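Local structure of conserved domain protein (Porphyromonas gingivalis, 3PNN) at residues T7-A12 / V52-H57; D26-G31 / A287-L292; A46-L51 / N130-L135; G147-V152 / T221-D226; G153-N158 / V266-A271. The protein is classed as a glycosyltransferase and probably forms glycosidic linkages in the cytoplasm, using an alpha/beta/alpha Rossmann-like domain. All coordinates share one frame; numbering follows the deposited sequence. Where two conformers were deposited one is given.

In the fold
Interaction 1 is the most deeply buried of the five, a parallel strand pair joined by backbone bonds and apolar packing, aromatic and aliphatic. Interaction 3 touches it, sharing strand 50-55, and packs the turn before that strand on helix 129-140 without any hydrogen bond. The same helix also borders interactions 4 and 5, which sit about 20 Å apart (centres) on strand 148-155: at its start a carboxylate from helix 223-239 collects hydrogen bonds, while at its end an exposed salt bridge spans diverging strands. Interaction 2 is the most peripheral, a hydrophobic contact of a loop with helix 282-294 lying about 33 Å, centre to centre, from interaction 4.

Interaction 1. Residues T7-A12 / V52-H57; sequences TLFVLA and VFVIRH
Phe9 and Val52 pair across the parallel strands 7-11 and 50-55, and the tight half of the contact is built around them. Val10 N donates to Val52 O at 2.7 Å, and Val52 N to Leu8 O at 2.8 Å; both bonds are nearly straight. The Phe9 side chain runs anti to its own backbone N (chi1 -171°), which carries the ring over toward the neighbouring strand. There its CE1 comes to 3.8 Å from Val52 CG1 and equally to 3.8 Å from Val54 CB, while Val52 O sits at the ring edge, near the plane. On the other face of the sheet Val10 and Phe53 run alongside each other in the same direction, with Val10 CB 3.6 Å from Phe53 CD1. Phe53 is held from beyond by helix 60-71, where Phe63 meets it edge-to-face.

Toward the C-terminal ends the grip slackens. Val54 N reaches Val10 O at 3.2 Å, and the last rung, Ala12 N to Val54 O, is weak, bent to 129° at the hydrogen. Ala12 CB still touches Ile55 CG2 at 4.0 Å, but beyond Ile55 the chain turns off: Arg56 NH2 hydrogen-bonds Gln82 OE1, and His57, on the solvent side, stacks with Phe81. Strand 7-11 is meanwhile flanked on its other edge by strand 118-122. Strand 7-11, helix 35-46 and strand 50-55 make up a beta-alpha-beta unit, the building block of Rossmann-like alpha/beta/alpha folds.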
# COMPACT_ATOMS: atom_id res chain seq x y z
N THR A 7 -0.39 -13.53 -4.87
CA THR A 7 -1.09 -12.51 -5.62
C THR A 7 -0.59 -11.13 -5.23
O THR A 7 -0.33 -10.87 -4.05
CB THR A 7 -2.60 -12.63 -5.33
OG1 THR A 7 -3.09 -13.85 -5.91
CG2 THR A 7 -3.40 -11.42 -5.89
N LEU A 8 -0.43 -10.23 -6.20
CA LEU A 8 -0.16 -8.82 -5.91
C LEU A 8 -1.46 -8.01 -6.02
O LEU A 8 -2.07 -7.94 -7.08
CB LEU A 8 0.90 -8.25 -6.86
CG LEU A 8 1.24 -6.77 -6.61
CD1 LEU A 8 1.93 -6.61 -5.26
CD2 LEU A 8 2.14 -6.25 -7.70
N PHE A 9 -1.87 -7.39 -4.92
CA PHE A 9 -3.14 -6.66 -4.85
C PHE A 9 -2.73 -5.20 -4.81
O PHE A 9 -2.10 -4.75 -3.85
CB PHE A 9 -3.89 -7.08 -3.58
CG PHE A 9 -5.31 -6.56 -3.47
CD1 PHE A 9 -5.90 -5.83 -4.50
CD2 PHE A 9 -6.07 -6.82 -2.33
CE1 PHE A 9 -7.22 -5.37 -4.40
CE2 PHE A 9 -7.38 -6.37 -2.23
CZ PHE A 9 -7.95 -5.64 -3.27
N VAL A 10 -3.06 -4.47 -5.87
CA VAL A 10 -2.66 -3.08 -5.98
C VAL A 10 -3.80 -2.12 -5.64
O VAL A 10 -4.89 -2.17 -6.24
CB VAL A 10 -2.12 -2.76 -7.41
CG1 VAL A 10 -1.74 -1.29 -7.52
CG2 VAL A 10 -0.93 -3.67 -7.76
N LEU A 11 -3.56 -1.24 -4.67
CA LEU A 11 -4.56 -0.23 -4.28
C LEU A 11 -4.60 0.92 -5.29
O LEU A 11 -3.86 1.89 -5.17
CB LEU A 11 -4.27 0.31 -2.88
CG LEU A 11 -4.24 -0.75 -1.78
CD1 LEU A 11 -3.95 -0.07 -0.44
CD2 LEU A 11 -5.58 -1.49 -1.72
N ALA A 12 -5.49 0.81 -6.27
CA ALA A 12 -5.53 1.76 -7.38
C ALA A 12 -6.82 2.59 -7.42
O ALA A 12 -7.12 3.25 -8.41
CB ALA A 12 -5.32 1.02 -8.70
N VAL A 52 -4.16 -8.21 -8.98
CA VAL A 52 -5.51 -7.72 -8.80
C VAL A 52 -5.44 -6.22 -8.52
O VAL A 52 -4.67 -5.78 -7.65
CB VAL A 52 -6.22 -8.45 -7.62
CG1 VAL A 52 -7.60 -7.82 -7.34
CG2 VAL A 52 -6.35 -9.94 -7.93
N PHE A 53 -6.23 -5.43 -9.26
CA PHE A 53 -6.33 -3.99 -9.02
C PHE A 53 -7.69 -3.68 -8.46
O PHE A 53 -8.70 -4.08 -9.03
CB PHE A 53 -6.17 -3.20 -10.33
CG PHE A 53 -4.82 -3.39 -10.99
CD1 PHE A 53 -3.75 -2.58 -10.65
CD2 PHE A 53 -4.64 -4.39 -11.94
CE1 PHE A 53 -2.50 -2.74 -11.26
CE2 PHE A 53 -3.39 -4.58 -12.55
CZ PHE A 53 -2.32 -3.75 -12.21
N VAL A 54 -7.74 -2.95 -7.34
CA VAL A 54 -9.01 -2.35 -6.95
C VAL A 54 -9.08 -0.94 -7.54
O VAL A 54 -8.19 -0.12 -7.31
CB VAL A 54 -9.24 -2.34 -5.42
CG1 VAL A 54 -8.07 -1.67 -4.70
CG2 VAL A 54 -10.58 -1.67 -5.09
N ILE A 55 -10.11 -0.68 -8.33
CA ILE A 55 -10.32 0.63 -8.94
C ILE A 55 -11.77 1.04 -8.69
O ILE A 55 -12.45 0.44 -7.85
CB ILE A 55 -10.05 0.60 -10.47
CG1 ILE A 55 -11.01 -0.36 -11.18
CG2 ILE A 55 -8.59 0.21 -10.77
CD1 ILE A 55 -11.06 -0.11 -12.71
N ARG A 56 -12.25 2.08 -9.38
CA ARG A 56 -13.67 2.42 -9.33
C ARG A 56 -14.26 2.42 -10.73
O ARG A 56 -13.54 2.61 -11.70
CB ARG A 56 -13.89 3.75 -8.60
CG ARG A 56 -13.17 3.79 -7.26
CD ARG A 56 -13.51 5.00 -6.38
NE ARG A 56 -12.71 4.94 -5.16
CZ ARG A 56 -12.00 5.96 -4.67
NH1 ARG A 56 -12.03 7.15 -5.27
NH2 ARG A 56 -11.28 5.78 -3.57
N HIS A 57 -15.57 2.21 -10.84
CA HIS A 57 -16.21 2.15 -12.15
C HIS A 57 -16.05 3.46 -12.92
O HIS A 57 -15.98 3.46 -14.15
CB HIS A 57 -17.69 1.81 -12.02
CG HIS A 57 -17.96 0.39 -11.64
ND1 HIS A 57 -17.71 -0.66 -12.50
CD2 HIS A 57 -18.45 -0.16 -10.51
CE1 HIS A 57 -18.04 -1.80 -11.90
NE2 HIS A 57 -18.49 -1.52 -10.69

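Interaction 2. Residues D26-G31 / A287-L292; sequences DGIGPG and AKLREL
In this Rossmann-like domain the loop between strand 7-11 and helix 35-46 leans on the late helix 282-294, and the meeting point is Leu289 against Ile28, Gly29 and Pro30. Loop and helix are 256 residues apart in the chain, so the contact fastens the C-terminal helix beside one of the first loops. No hydrogen bond crosses; the join is hydrophobic.

Leu289 is directed toward the loop, and its CD1 methyl does most of the touching. That methyl lies 3.5 Å from Ile28 CG2, a close approach between two side chains crossing at about a right angle. Ile28 holds CG1 anti to the backbone N (chi1 -167°), which leaves CG2 as the branch presented to the leucine; Ile28 also packs on Val285 and Val286 of the same helix. Next along the loop, Gly29 offers only its backbone, and its CA is 3.9 Å from Leu289 CD1. Tyr38 of helix 35-46 packs on Leu289 as well, and on Pro30.

Upstream, Gly27 centres an inverse gamma turn and Asp26 makes a salt bridge to Arg282, a polar tie to the start of the same helix; Asp26 OD2 and Gly27 O each hydrogen-bond a glycerol, probably from the crystallisation liquor. At the exposed end the pyrrolidine ring of Pro30 comes up to the helix backbone, with its CD 4.2 Å from Leu289 CB and its CG 4.3 Å from Arg290 CA.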
# COMPACT_ATOMS: atom_id res chain seq x y z
N ASP A 26 1.93 9.46 -15.41
CA ASP A 26 3.23 10.11 -15.39
C ASP A 26 4.30 9.12 -15.88
O ASP A 26 4.71 8.23 -15.14
CB ASP A 26 3.54 10.62 -13.98
CG ASP A 26 4.84 11.40 -13.90
OD1 ASP A 26 5.53 11.55 -14.94
OD2 ASP A 26 5.16 11.88 -12.78
N GLY A 27 4.72 9.28 -17.13
CA GLY A 27 5.78 8.46 -17.71
C GLY A 27 7.12 8.90 -17.15
O GLY A 27 7.91 9.55 -17.83
N ILE A 28 7.37 8.53 -15.90
CA ILE A 28 8.45 9.12 -15.12
C ILE A 28 9.82 8.45 -15.31
O ILE A 28 10.85 9.10 -15.12
CB ILE A 28 8.07 9.16 -13.62
CG1 ILE A 28 9.03 10.05 -12.84
CG2 ILE A 28 7.98 7.72 -13.04
CD1 ILE A 28 8.48 10.48 -11.46
N GLY A 29 9.83 7.17 -15.68
CA GLY A 29 11.09 6.49 -15.96
C GLY A 29 11.67 6.91 -17.30
O GLY A 29 10.99 7.57 -18.09
N PRO A 30 12.93 6.54 -17.57
CA PRO A 30 13.60 7.01 -18.79
C PRO A 30 12.95 6.52 -20.09
O PRO A 30 13.11 7.16 -21.13
CB PRO A 30 15.03 6.46 -18.64
CG PRO A 30 14.95 5.39 -17.59
CD PRO A 30 13.83 5.79 -16.67
N GLY A 31 12.21 5.42 -20.03
CA GLY A 31 11.51 4.91 -21.20
C GLY A 31 10.04 5.29 -21.22
O GLY A 31 9.27 4.84 -22.07
N ALA A 287 15.51 11.30 -11.49
CA ALA A 287 16.95 11.03 -11.49
C ALA A 287 17.28 9.63 -10.95
O ALA A 287 18.16 8.94 -11.47
CB ALA A 287 17.71 12.11 -10.71
N LYS A 288 16.57 9.19 -9.92
CA LYS A 288 16.86 7.89 -9.33
C LYS A 288 16.51 6.76 -10.30
O LYS A 288 17.25 5.78 -10.43
CB LYS A 288 16.10 7.69 -8.02
CG LYS A 288 16.39 6.35 -7.37
CD LYS A 288 17.87 6.19 -7.04
CE LYS A 288 18.15 4.87 -6.35
NZ LYS A 288 19.60 4.73 -6.04
N LEU A 289 15.38 6.89 -10.99
CA LEU A 289 15.01 5.87 -11.97
C LEU A 289 16.02 5.82 -13.12
O LEU A 289 16.34 4.76 -13.66
CB LEU A 289 13.60 6.14 -12.51
CG LEU A 289 12.47 5.95 -11.48
CD1 LEU A 289 11.14 6.47 -12.06
CD2 LEU A 289 12.33 4.49 -11.05
N ARG A 290 16.52 6.99 -13.52
CA ARG A 290 17.52 7.04 -14.60
C ARG A 290 18.81 6.35 -14.15
O ARG A 290 19.43 5.58 -14.92
CB ARG A 290 17.79 8.50 -14.99
CG ARG A 290 18.39 8.67 -16.39
CD ARG A 290 19.58 9.62 -16.42
NE ARG A 290 19.34 10.90 -15.76
CZ ARG A 290 19.96 11.30 -14.65
NH1 ARG A 290 19.67 12.49 -14.12
NH2 ARG A 290 20.88 10.53 -14.08
N GLU A 291 19.21 6.62 -12.92
CA GLU A 291 20.41 6.01 -12.35
C GLU A 291 20.31 4.48 -12.22
O GLU A 291 21.26 3.77 -12.55
CB GLU A 291 20.76 6.67 -11.01
CG GLU A 291 21.29 8.09 -11.17
CD GLU A 291 21.20 8.91 -9.89
OE1 GLU A 291 20.96 8.33 -8.82
OE2 GLU A 291 21.35 10.15 -9.97
N LEU A 292 19.17 3.98 -11.76
CA LEU A 292 18.97 2.54 -11.64
C LEU A 292 18.97 1.87 -13.01
O LEU A 292 19.42 0.73 -13.16
CB LEU A 292 17.64 2.25 -10.94
CG LEU A 292 17.58 2.64 -9.47
CD1 LEU A 292 16.14 2.55 -8.96
CD2 LEU A 292 18.51 1.73 -8.67

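Interaction 3. Residues A46-L51 / N130-L135; sequences AGFGRL and NGFEVL
Phe48 CE2 meets the edge of the Phe132 ring in its plane, 4.1 Å from CD1 of that ring, while Phe132 CD1 stands above the plane of the Phe48 ring, beyond its rim. The side chains cross at about a right angle and the ring planes stand about 85° apart. The torsion of Phe48, CG anti to its carbonyl carbon (chi1 -77°), sets the ring toward the helix. The same CE2 comes to 3.8 Å from Phe132 O, which lies near the plane of the Phe48 ring at its edge. One atom further round, Phe48 CZ is 4.3 Å from Leu135 CG, again at the edge, so the rim of Phe48 spans one turn of helix 129-140.

The turn that delivers Phe48 is the link between helix 35-46 and strand 50-55 in the Rossmann-like core. Helix 35-46 closes in a Schellman motif, with Gly47 at positive phi (100°) and two bonds back into the last turn; the chain then aims Phe48 at the second helix.

Just before the glycine, Ala46 also points at helix 129-140. Its CB is 3.6 Å from Phe132 O and 3.8 Å from Phe132 CB, and it faces the backbone N of Glu133, whose side chain starts away from the contact. No hydrogen bond joins the two segments. Deeper in, Phe48 and Leu135 both rest on Ala119 of strand 118-122, and Phe132 touches Ile121 of that strand.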
# COMPACT_ATOMS: atom_id res chain seq x y z
N ALA A 46 9.93 -11.20 -9.08
CA ALA A 46 9.98 -11.80 -7.74
C ALA A 46 9.14 -13.07 -7.62
O ALA A 46 9.22 -13.78 -6.62
CB ALA A 46 9.54 -10.78 -6.69
N GLY A 47 8.33 -13.36 -8.63
CA GLY A 47 7.58 -14.61 -8.64
C GLY A 47 6.13 -14.52 -8.21
O GLY A 47 5.52 -15.54 -7.86
N PHE A 48 5.56 -13.31 -8.23
CA PHE A 48 4.12 -13.17 -8.01
C PHE A 48 3.37 -13.77 -9.20
O PHE A 48 3.85 -13.68 -10.32
CB PHE A 48 3.73 -11.70 -7.80
CG PHE A 48 4.05 -11.20 -6.42
CD1 PHE A 48 3.08 -11.20 -5.43
CD2 PHE A 48 5.33 -10.73 -6.12
CE1 PHE A 48 3.38 -10.75 -4.15
CE2 PHE A 48 5.64 -10.28 -4.84
CZ PHE A 48 4.66 -10.28 -3.86
N GLY A 49 2.22 -14.38 -8.94
CA GLY A 49 1.52 -15.15 -9.96
C GLY A 49 0.40 -14.45 -10.69
O GLY A 49 0.01 -14.87 -11.78
N ARG A 50 -0.12 -13.38 -10.11
CA ARG A 50 -1.23 -12.65 -10.72
C ARG A 50 -1.37 -11.28 -10.07
O ARG A 50 -0.90 -11.07 -8.93
CB ARG A 50 -2.55 -13.43 -10.56
CG ARG A 50 -3.03 -13.53 -9.12
CD ARG A 50 -3.98 -14.71 -8.93
NE ARG A 50 -3.34 -15.97 -9.27
CZ ARG A 50 -2.40 -16.56 -8.55
NH1 ARG A 50 -1.98 -16.03 -7.40
NH2 ARG A 50 -1.87 -17.71 -8.97
N LEU A 51 -2.02 -10.37 -10.79
CA LEU A 51 -2.30 -9.04 -10.28
C LEU A 51 -3.80 -8.85 -10.09
O LEU A 51 -4.62 -9.25 -10.92
CB LEU A 51 -1.84 -7.98 -11.27
CG LEU A 51 -0.45 -8.09 -11.89
CD1 LEU A 51 -0.25 -6.88 -12.83
CD2 LEU A 51 0.62 -8.15 -10.81
N ASN A 130 14.11 -5.56 -4.00
CA ASN A 130 14.24 -6.44 -2.84
C ASN A 130 13.02 -6.46 -1.91
O ASN A 130 12.80 -7.43 -1.17
CB ASN A 130 15.52 -6.14 -2.05
CG ASN A 130 15.82 -7.21 -1.04
OD1 ASN A 130 16.19 -8.34 -1.39
ND2 ASN A 130 15.66 -6.87 0.23
N GLY A 131 12.22 -5.38 -1.94
CA GLY A 131 10.96 -5.35 -1.22
C GLY A 131 10.05 -6.45 -1.72
O GLY A 131 9.49 -7.23 -0.95
N PHE A 132 9.88 -6.53 -3.04
CA PHE A 132 9.12 -7.63 -3.63
C PHE A 132 9.73 -9.00 -3.37
O PHE A 132 9.00 -9.98 -3.17
CB PHE A 132 8.91 -7.41 -5.13
CG PHE A 132 8.07 -6.21 -5.42
CD1 PHE A 132 6.68 -6.31 -5.40
CD2 PHE A 132 8.65 -4.97 -5.63
CE1 PHE A 132 5.89 -5.20 -5.63
CE2 PHE A 132 7.87 -3.85 -5.87
CZ PHE A 132 6.48 -3.96 -5.87
N GLU A 133 11.06 -9.09 -3.38
CA GLU A 133 11.71 -10.39 -3.14
C GLU A 133 11.49 -10.93 -1.73
O GLU A 133 11.14 -12.10 -1.57
CB GLU A 133 13.23 -10.31 -3.43
CG GLU A 133 13.52 -10.06 -4.92
CD GLU A 133 15.00 -9.85 -5.19
OE1 GLU A 133 15.72 -9.26 -4.34
OE2 GLU A 133 15.46 -10.26 -6.27
N VAL A 134 11.68 -10.10 -0.71
CA VAL A 134 11.49 -10.62 0.65
C VAL A 134 10.01 -10.92 0.90
O VAL A 134 9.66 -11.88 1.60
CB VAL A 134 12.02 -9.65 1.75
CG1 VAL A 134 13.55 -9.48 1.60
CG2 VAL A 134 11.30 -8.30 1.71
N LEU A 135 9.14 -10.12 0.30
CA LEU A 135 7.70 -10.30 0.51
C LEU A 135 7.19 -11.59 -0.14
O LEU A 135 6.45 -12.37 0.47
CB LEU A 135 6.93 -9.09 -0.03
CG LEU A 135 5.42 -9.00 0.20
CD1 LEU A 135 5.09 -9.20 1.67
CD2 LEU A 135 4.97 -7.62 -0.28

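Interaction 4. Residues G147-V152 / T221-D226; sequences GEYCMV and TPDYFD
Tyr149 spreads its ring beneath the edge of Tyr224: the planes are at 88° in an offset edge-to-face pair, with ring centroids 5.5 Å apart. The closest atoms of the two rings are Tyr149 CE2 and Tyr224 CD1, at 3.7 Å. On the opposite face of the Tyr149 ring lies Gly147 C, above its centre, so the ring is held between its own strand's start and the helix. The far end of Tyr224 is bonded to Asn104, and its ring also stacks with Phe220.

The hydroxyl of Tyr149 reaches into the first turn of helix 223-239 and donates to Asp223 OD1 at 2.6 Å. Gly147 N donates to that same oxygen, Asp223 OD1, at 2.9 Å. The two donors arrive from opposite faces of the carboxylate plane, each well out of it. The second oxygen, Asp223 OD2, takes a 2.5 Å bond from Thr221 OG1 on its syn side. Asp223 CG sits between the backbone N and carbonyl carbon (chi1 43°), bringing the carboxylate back over Thr221 and toward the strand. A water ties in the backbone of Glu148: it accepts from Glu148 N, and donates to Glu148 O and to Thr221 OG1.

With three donors on two oxygens, the Asp223 carboxylate is probably stabilised as an anion, and the start of strand 148-155 is thereby bonded to the start of the helix.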
# COMPACT_ATOMS: atom_id res chain seq x y z
N GLY A 147 -3.80 -15.71 10.51
CA GLY A 147 -3.34 -14.72 11.47
C GLY A 147 -1.82 -14.60 11.55
O GLY A 147 -1.29 -14.06 12.52
N GLU A 148 -1.13 -15.11 10.53
CA GLU A 148 0.33 -14.91 10.41
C GLU A 148 0.63 -14.07 9.16
O GLU A 148 0.52 -14.56 8.04
CB GLU A 148 1.07 -16.25 10.38
CG GLU A 148 0.71 -17.12 11.58
CD GLU A 148 1.53 -18.40 11.69
OE1 GLU A 148 2.76 -18.36 11.42
OE2 GLU A 148 0.94 -19.45 12.05
N TYR A 149 0.96 -12.80 9.38
CA TYR A 149 1.10 -11.83 8.29
C TYR A 149 2.50 -11.24 8.31
O TYR A 149 3.35 -11.66 9.11
CB TYR A 149 0.10 -10.69 8.50
CG TYR A 149 -1.35 -11.12 8.69
CD1 TYR A 149 -1.87 -12.21 8.01
CD2 TYR A 149 -2.20 -10.41 9.55
CE1 TYR A 149 -3.21 -12.59 8.17
CE2 TYR A 149 -3.55 -10.78 9.71
CZ TYR A 149 -4.04 -11.87 9.02
OH TYR A 149 -5.35 -12.26 9.19
N CYS A 150 2.75 -10.26 7.43
CA CYS A 150 4.04 -9.58 7.39
C CYS A 150 3.92 -8.17 6.82
O CYS A 150 2.88 -7.77 6.28
CB CYS A 150 5.06 -10.40 6.58
SG CYS A 150 4.64 -10.56 4.80
N MSE A 151 4.98 -7.39 6.97
CA MSE A 151 5.05 -6.10 6.29
C MSE A 151 6.50 -5.84 5.96
O MSE A 151 7.39 -6.36 6.64
CB MSE A 151 4.49 -4.94 7.13
CG MSE A 151 5.15 -4.66 8.46
SE MSE A 151 4.86 -2.78 9.08
CE MSE A 151 6.59 -2.05 8.53
N VAL A 152 6.73 -5.06 4.92
CA VAL A 152 8.10 -4.75 4.53
C VAL A 152 8.42 -3.41 5.17
O VAL A 152 7.78 -2.40 4.89
CB VAL A 152 8.26 -4.71 3.00
CG1 VAL A 152 9.70 -4.25 2.63
CG2 VAL A 152 7.99 -6.10 2.41
N THR A 221 -2.97 -13.31 4.47
CA THR A 221 -3.66 -14.50 3.99
C THR A 221 -5.15 -14.16 3.99
O THR A 221 -5.55 -13.18 4.60
CB THR A 221 -3.38 -15.73 4.89
OG1 THR A 221 -3.54 -15.37 6.27
CG2 THR A 221 -1.94 -16.22 4.69
N PRO A 222 -5.97 -14.96 3.30
CA PRO A 222 -7.36 -14.51 3.09
C PRO A 222 -8.21 -14.36 4.36
O PRO A 222 -9.25 -13.67 4.31
CB PRO A 222 -7.94 -15.58 2.14
CG PRO A 222 -6.70 -16.06 1.36
CD PRO A 222 -5.60 -16.08 2.42
N ASP A 223 -7.81 -14.97 5.48
CA ASP A 223 -8.56 -14.77 6.73
C ASP A 223 -8.56 -13.28 7.09
O ASP A 223 -9.40 -12.81 7.84
CB ASP A 223 -7.97 -15.58 7.88
CG ASP A 223 -6.45 -15.51 7.90
OD1 ASP A 223 -5.89 -14.78 8.76
OD2 ASP A 223 -5.82 -16.18 7.05
N TYR A 224 -7.60 -12.55 6.56
CA TYR A 224 -7.54 -11.11 6.80
C TYR A 224 -8.81 -10.42 6.32
O TYR A 224 -9.28 -9.46 6.93
CB TYR A 224 -6.30 -10.47 6.13
CG TYR A 224 -6.18 -8.99 6.48
CD1 TYR A 224 -5.81 -8.59 7.76
CD2 TYR A 224 -6.45 -8.00 5.54
CE1 TYR A 224 -5.71 -7.25 8.11
CE2 TYR A 224 -6.36 -6.63 5.88
CZ TYR A 224 -5.97 -6.28 7.16
OH TYR A 224 -5.87 -4.96 7.53
N PHE A 225 -9.40 -10.89 5.22
CA PHE A 225 -10.66 -10.29 4.77
C PHE A 225 -11.76 -10.45 5.82
O PHE A 225 -12.58 -9.55 6.03
CB PHE A 225 -11.14 -10.90 3.45
CG PHE A 225 -10.18 -10.71 2.30
CD1 PHE A 225 -9.89 -9.43 1.82
CD2 PHE A 225 -9.62 -11.81 1.66
CE1 PHE A 225 -9.01 -9.26 0.75
CE2 PHE A 225 -8.75 -11.65 0.59
CZ PHE A 225 -8.44 -10.36 0.13
N ASP A 226 -11.80 -11.61 6.46
CA ASP A 226 -12.84 -11.89 7.46
C ASP A 226 -12.66 -11.03 8.71
O ASP A 226 -13.64 -10.50 9.25
CB ASP A 226 -12.83 -13.37 7.86
CG ASP A 226 -13.24 -14.29 6.72
OD1 ASP A 226 -14.06 -13.87 5.87
OD2 ASP A 226 -12.73 -15.42 6.65
O HOH W 1 -1.60 -16.36 8.10

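Interaction 5. Residues G153-N158 / V266-A271; sequences GYRVGN and VLDTTA
Thr269 CG2 lies over one face of the Tyr154 ring, and the guanidinium edge of Arg155 meets the carboxylate of Asp268; in this Rossmann-like domain the salt bridge joins strand 148-155 to its parallel neighbour 263-268, and the methyl contact joins it to the loop that follows, while the short strand segments diverge at 52°. The methyl makes a CH-pi contact, 4.2 Å from the Tyr154 ring centroid and 26° off the ring normal. Ala271 O approaches the ring obliquely, 3.7 Å from Tyr154 CE1. The hydroxyl beyond is bonded to Tyr127 O.

Arg155 takes hold of Asp268 side-on. Its NE donates to Asp268 OD1 at 3.1 Å and its NH2 to Asp268 OD2 at 2.8 Å; each carboxylate oxygen uses its syn lone pair, and the two flat groups are nearly coplanar. The salt bridge is on the exposed side of the contact. Bending of the arginine chain at chi2 (94°) brings the guanidinium round to the neighbouring strand.

Deeper in, the strands are joined by the backbone, Gly153 N donating to Leu267 O at 2.9 Å. Val266 CG1 rests 4.0 Å from Gly153 CA, where there is no side chain to be in the way. A water lies within hydrogen-bonding distance of both Gly153 O and Asp268 OD1 and probably links them. Past the strand, Thr269 starts an ST turn, its side chain close to the amide of Asn130 on helix 129-140, and Ala271 N donates to Thr269 OG1 at 2.9 Å.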
# COMPACT_ATOMS: atom_id res chain seq x y z
N GLY A 153 9.39 -3.43 6.08
CA GLY A 153 9.75 -2.22 6.79
C GLY A 153 10.76 -1.39 6.02
O GLY A 153 11.63 -1.93 5.33
N TYR A 154 10.61 -0.07 6.13
CA TYR A 154 11.60 0.89 5.64
C TYR A 154 12.10 1.73 6.83
O TYR A 154 11.51 1.68 7.90
CB TYR A 154 10.98 1.76 4.56
CG TYR A 154 10.69 0.95 3.31
CD1 TYR A 154 11.64 0.85 2.29
CD2 TYR A 154 9.50 0.23 3.18
CE1 TYR A 154 11.41 0.09 1.16
CE2 TYR A 154 9.26 -0.55 2.05
CZ TYR A 154 10.21 -0.61 1.04
OH TYR A 154 9.98 -1.39 -0.08
N ARG A 155 13.19 2.47 6.64
CA ARG A 155 13.71 3.32 7.72
C ARG A 155 13.24 4.76 7.50
O ARG A 155 13.38 5.31 6.42
CB ARG A 155 15.25 3.25 7.78
CG ARG A 155 15.79 1.90 8.29
CD ARG A 155 16.14 0.92 7.16
NE ARG A 155 16.63 -0.36 7.69
CZ ARG A 155 17.87 -0.56 8.16
NH1 ARG A 155 18.74 0.45 8.14
NH2 ARG A 155 18.24 -1.75 8.63
N VAL A 156 12.67 5.37 8.54
CA VAL A 156 12.02 6.67 8.39
C VAL A 156 12.93 7.72 7.78
O VAL A 156 12.50 8.52 6.94
CB VAL A 156 11.43 7.18 9.71
CG1 VAL A 156 12.54 7.51 10.72
CG2 VAL A 156 10.54 8.40 9.45
N GLY A 157 14.21 7.72 8.18
CA GLY A 157 15.16 8.72 7.71
C GLY A 157 15.40 8.68 6.21
O GLY A 157 15.87 9.66 5.61
N ASN A 158 15.07 7.55 5.59
CA ASN A 158 15.19 7.39 4.15
C ASN A 158 13.91 7.79 3.40
O ASN A 158 13.87 7.72 2.17
CB ASN A 158 15.51 5.93 3.79
CG ASN A 158 16.87 5.47 4.30
OD1 ASN A 158 17.82 6.26 4.40
ND2 ASN A 158 16.96 4.19 4.63
N VAL A 266 8.09 -8.18 10.61
CA VAL A 266 8.60 -7.03 9.87
C VAL A 266 9.85 -7.43 9.09
O VAL A 266 10.85 -7.85 9.69
CB VAL A 266 8.93 -5.84 10.81
CG1 VAL A 266 9.49 -4.65 9.99
CG2 VAL A 266 7.69 -5.41 11.59
N LEU A 267 9.79 -7.33 7.77
CA LEU A 267 10.88 -7.78 6.91
C LEU A 267 11.76 -6.57 6.59
O LEU A 267 11.31 -5.62 5.98
CB LEU A 267 10.33 -8.39 5.62
CG LEU A 267 9.26 -9.47 5.84
CD1 LEU A 267 8.53 -9.79 4.53
CD2 LEU A 267 9.88 -10.74 6.43
N ASP A 268 13.02 -6.62 7.02
CA ASP A 268 13.91 -5.46 6.86
C ASP A 268 14.60 -5.47 5.49
O ASP A 268 15.76 -5.87 5.39
CB ASP A 268 14.95 -5.43 8.00
CG ASP A 268 15.69 -4.09 8.09
OD1 ASP A 268 15.36 -3.15 7.34
OD2 ASP A 268 16.61 -3.99 8.93
N THR A 269 13.92 -5.00 4.46
CA THR A 269 14.48 -5.03 3.11
C THR A 269 15.69 -4.12 2.96
O THR A 269 15.83 -3.14 3.69
CB THR A 269 13.41 -4.64 2.05
OG1 THR A 269 13.98 -4.71 0.74
CG2 THR A 269 12.91 -3.22 2.29
N THR A 270 16.57 -4.45 2.01
CA THR A 270 17.65 -3.54 1.62
C THR A 270 17.18 -2.55 0.56
O THR A 270 17.92 -1.63 0.19
CB THR A 270 18.87 -4.32 1.05
OG1 THR A 270 18.42 -5.23 0.03
CG2 THR A 270 19.58 -5.09 2.17
N ALA A 271 15.97 -2.74 0.04
CA ALA A 271 15.44 -1.81 -0.95
C ALA A 271 15.24 -0.42 -0.33
O ALA A 271 15.03 -0.29 0.88
CB ALA A 271 14.11 -2.32 -1.54
O HOH W 2 14.31 -1.39 5.45